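Carbonic anhydrase (Neosartorya fumigata, PDB 6LAC) probably catalyses the reversible hydration of carbon dioxide to hydrogencarbonate, as a zinc-dependent carbonic anhydrase of the beta class. Local coordinates at residues G88-H93 / R130-V135. The protein carries 1 engineered substitution. Sequence-based numbering, arbitrary orientation.
Sequences GHYGCH and RDRALV. With ZN (zinc ion), chain C.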
ATOM      1  N   GLY A  88      -8.588   6.196   7.119  1.00  9.42           N
ATOM      2  CA  GLY A  88      -9.723   5.506   6.511  1.00 10.21           C
ATOM      3  C   GLY A  88     -10.404   6.373   5.509  1.00 10.67           C
ATOM      4  O   GLY A  88      -9.982   7.516   5.271  1.00 10.70           O
ATOM      5  N   HIS A  89     -11.425   5.809   4.855  1.00  9.90           N
ATOM      6  CA  HIS A  89     -12.100   6.607   3.816  1.00 10.33           C
ATOM      7  C   HIS A  89     -13.555   6.187   3.694  1.00  9.85           C
ATOM      8  O   HIS A  89     -13.875   5.027   3.646  1.00 10.83           O
ATOM      9  CB  HIS A  89     -11.333   6.510   2.478  1.00 10.40           C
ATOM     10  CG  HIS A  89     -11.390   5.166   1.905  1.00  9.24           C
ATOM     11  ND1 HIS A  89     -12.242   4.828   0.843  1.00  9.98           N
ATOM     12  CD2 HIS A  89     -10.869   4.011   2.331  1.00  9.98           C
ATOM     13  CE1 HIS A  89     -12.152   3.547   0.632  1.00 10.42           C
ATOM     14  NE2 HIS A  89     -11.313   3.015   1.513  1.00 11.21           N
ATOM     15  N   TYR A  90     -14.376   7.223   3.623  1.00 11.63           N
ATOM     16  CA  TYR A  90     -15.810   6.957   3.383  1.00 12.96           C
ATOM     17  C   TYR A  90     -16.027   6.268   2.032  1.00 12.68           C
ATOM     18  O   TYR A  90     -15.401   6.643   1.045  1.00 13.47           O
ATOM     19  CB  TYR A  90     -16.636   8.220   3.559  1.00 12.83           C
ATOM     20  CG  TYR A  90     -16.537   8.832   4.942  1.00 12.62           C
ATOM     21  CD1 TYR A  90     -16.943   8.145   6.077  1.00 14.08           C
ATOM     22  CD2 TYR A  90     -16.088  10.122   5.106  1.00 15.06           C
ATOM     23  CE1 TYR A  90     -16.836   8.707   7.344  1.00 13.75           C
ATOM     24  CE2 TYR A  90     -15.969  10.705   6.358  1.00 15.87           C
ATOM     25  CZ  TYR A  90     -16.375  10.009   7.467  1.00 14.47           C
ATOM     26  OH  TYR A  90     -16.275  10.654   8.687  1.00 17.08           O
ATOM     27  N   GLY A  91     -16.955   5.325   2.033  1.00 12.17           N
ATOM     28  CA  GLY A  91     -17.265   4.518   0.848  1.00 13.27           C
ATOM     29  C   GLY A  91     -16.469   3.250   0.746  1.00 14.20           C
ATOM     30  O   GLY A  91     -16.612   2.509  -0.244  1.00 16.37           O
ATOM     31  N   CYS A  92     -15.552   3.003   1.678  1.00 12.48           N
ATOM     32  CA  CYS A  92     -14.767   1.750   1.761  1.00 12.56           C
ATOM     33  C   CYS A  92     -15.661   0.543   1.540  1.00 13.03           C
ATOM     34  O   CYS A  92     -16.689   0.421   2.175  1.00 15.16           O
ATOM     35  CB  CYS A  92     -14.132   1.714   3.141  1.00 11.55           C
ATOM     36  SG  CYS A  92     -12.878   0.411   3.317  1.00 11.43           S
ATOM     37  N   HIS A  93     -15.276  -0.390   0.687  1.00 13.81           N
ATOM     38  CA  HIS A  93     -16.003  -1.651   0.471  1.00 16.18           C
ATOM     39  C   HIS A  93     -15.543  -2.688   1.464  1.00 16.24           C
ATOM     40  O   HIS A  93     -16.267  -3.655   1.788  1.00 23.30           O
ATOM     41  CB  HIS A  93     -15.862  -2.144  -0.977  1.00 18.66           C
ATOM     42  CG  HIS A  93     -16.438  -1.195  -1.949  1.00 22.41           C
ATOM     43  ND1 HIS A  93     -17.779  -1.137  -2.261  1.00 33.92           N
ATOM     44  CD2 HIS A  93     -15.857  -0.211  -2.655  1.00 30.87           C
ATOM     45  CE1 HIS A  93     -17.987  -0.162  -3.132  1.00 30.95           C
ATOM     46  NE2 HIS A  93     -16.834   0.417  -3.387  1.00 35.00           N
ATOM     47  N   ARG A 130     -24.361   4.024   8.694  1.00 17.81           N
ATOM     48  CA  ARG A 130     -23.760   2.937   9.454  1.00 18.69           C
ATOM     49  C   ARG A 130     -22.347   2.607   8.903  1.00 16.88           C
ATOM     50  O   ARG A 130     -21.432   2.368   9.674  1.00 16.47           O
ATOM     51  CB  ARG A 130     -24.682   1.719   9.428  1.00 20.96           C
ATOM     52  CG  ARG A 130     -24.186   0.583  10.295  1.00 22.20           C
ATOM     53  CD  ARG A 130     -25.153  -0.583  10.238  1.00 23.42           C
ATOM     54  NE  ARG A 130     -26.470  -0.199  10.758  1.00 27.15           N
ATOM     55  CZ  ARG A 130     -27.540  -0.990  10.727  1.00 28.65           C
ATOM     56  NH1 ARG A 130     -27.448  -2.186  10.180  1.00 29.28           N
ATOM     57  NH2 ARG A 130     -28.695  -0.569  11.212  1.00 30.82           N
ATOM     58  N   ASP A 131     -22.224   2.500   7.601  1.00 16.77           N
ATOM     59  CA  ASP A 131     -20.929   2.169   6.946  1.00 14.62           C
ATOM     60  C   ASP A 131     -19.957   3.290   7.266  1.00 14.73           C
ATOM     61  O   ASP A 131     -18.759   2.958   7.580  1.00 13.69           O
ATOM     62  CB  ASP A 131     -21.084   2.072   5.448  1.00 15.11           C
ATOM     63  CG  ASP A 131     -21.731   0.774   5.033  1.00 17.37           C
ATOM     64  OD1 ASP A 131     -21.701  -0.214   5.777  1.00 18.39           O
ATOM     65  OD2 ASP A 131     -22.150   0.748   3.854  1.00 20.48           O
ATOM     66  N   ARG A 132     -20.365   4.531   7.325  1.00 14.39           N
ATOM     67  CA  ARG A 132     -19.461   5.647   7.659  1.00 14.96           C
ATOM     68  C   ARG A 132     -18.979   5.489   9.095  1.00 14.75           C
ATOM     69  O   ARG A 132     -17.807   5.715   9.369  1.00 13.98           O
ATOM     70  CB  ARG A 132     -20.192   6.972   7.474  1.00 15.98           C
ATOM     71  CG  ARG A 132     -20.431   7.322   6.018  1.00 16.66           C
ATOM     72  CD  ARG A 132     -21.226   8.576   5.853  1.00 18.40           C
ATOM     73  NE  ARG A 132     -20.436   9.755   5.987  1.00 21.22           N
ATOM     74  CZ  ARG A 132     -19.781  10.366   4.986  1.00 19.32           C
ATOM     75  NH1 ARG A 132     -19.755   9.881   3.750  1.00 20.59           N
ATOM     76  NH2 ARG A 132     -19.140  11.461   5.250  1.00 20.51           N
ATOM     77  N   ALA A 133     -19.859   5.142  10.013  1.00 15.77           N
ATOM     78  CA  ALA A 133     -19.450   4.878  11.408  1.00 15.05           C
ATOM     79  C   ALA A 133     -18.460   3.727  11.463  1.00 14.99           C
ATOM     80  O   ALA A 133     -17.501   3.796  12.222  1.00 14.68           O
ATOM     81  CB  ALA A 133     -20.690   4.630  12.239  1.00 15.56           C
ATOM     82  N   LEU A 134     -18.653   2.649  10.714  1.00 14.42           N
ATOM     83  CA  LEU A 134     -17.730   1.522  10.749  1.00 14.47           C
ATOM     84  C   LEU A 134     -16.368   1.968  10.239  1.00 12.94           C
ATOM     85  O   LEU A 134     -15.332   1.604  10.834  1.00 13.41           O
ATOM     86  CB  LEU A 134     -18.297   0.410   9.881  1.00 15.70           C
ATOM     87  CG  LEU A 134     -17.667  -0.940  10.100  1.00 19.01           C
ATOM     88  CD1 LEU A 134     -17.863  -1.448  11.541  1.00 21.38           C
ATOM     89  CD2 LEU A 134     -18.281  -1.928   9.107  1.00 19.40           C
ATOM     90  N   VAL A 135     -16.326   2.806   9.223  1.00 10.98           N
ATOM     91  CA  VAL A 135     -15.010   3.345   8.752  1.00 11.07           C
ATOM     92  C   VAL A 135     -14.310   4.058   9.917  1.00 10.79           C
ATOM     93  O   VAL A 135     -13.102   3.903  10.120  1.00 10.68           O
ATOM     94  CB  VAL A 135     -15.215   4.251   7.543  1.00 11.16           C
ATOM     95  CG1 VAL A 135     -14.033   5.122   7.273  1.00 11.62           C
ATOM     96  CG2 VAL A 135     -15.554   3.439   6.303  1.00 11.83           C
TER
HETATM   97 ZN    ZN C 201     -11.242   0.974   1.784  1.00 10.25          ZN
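The zinc-binding turn of this beta-class carbonic anhydrase, a type II beta turn from His89 to Cys92, rests on helix 127-148: Tyr90 meets Arg132, while the His89 backbone and Cys92 meet Val135. His89 NE2 binds the zinc ion at 2.1 Å and Cys92 SG at 2.3 Å; Cys34 and Asp36 complete the site. Gly91, third in the turn, has the positive phi that suits a type II turn and glycine. On the helix side, Val135 presents both branches to the turn: CG2 lies 3.5 Å from His89 O and also touches Cys92 CB, while CG1 approaches His89 N. Valine's two methyls thus fill the short gap to the backbone, whereas the His89 imidazole turns from the helix to the zinc. Tyr90 CG stands anti to its carbonyl carbon (chi1 -60°), which directs the ring to the helix. There the guanidinium of Arg132 lies flat over one ring face in a cation-pi stack, planes 14° apart and CZ 3.7 Å from the ring centroid. The arginine chain bends at chi3 (81°) to bring this group over the ring, its CB and CG passing near Tyr90 CD1. The broad aromatic face matches the flat cation, yet Tyr90 OH still hydrogen-bonds Glu136 and Arg132 NH2 forms a salt bridge with Asp169. The contact joins strand 83-89 and the turn following His89 to helix 127-148, with adjacent strand 162-169 touching Tyr90 and Val135 through Val167.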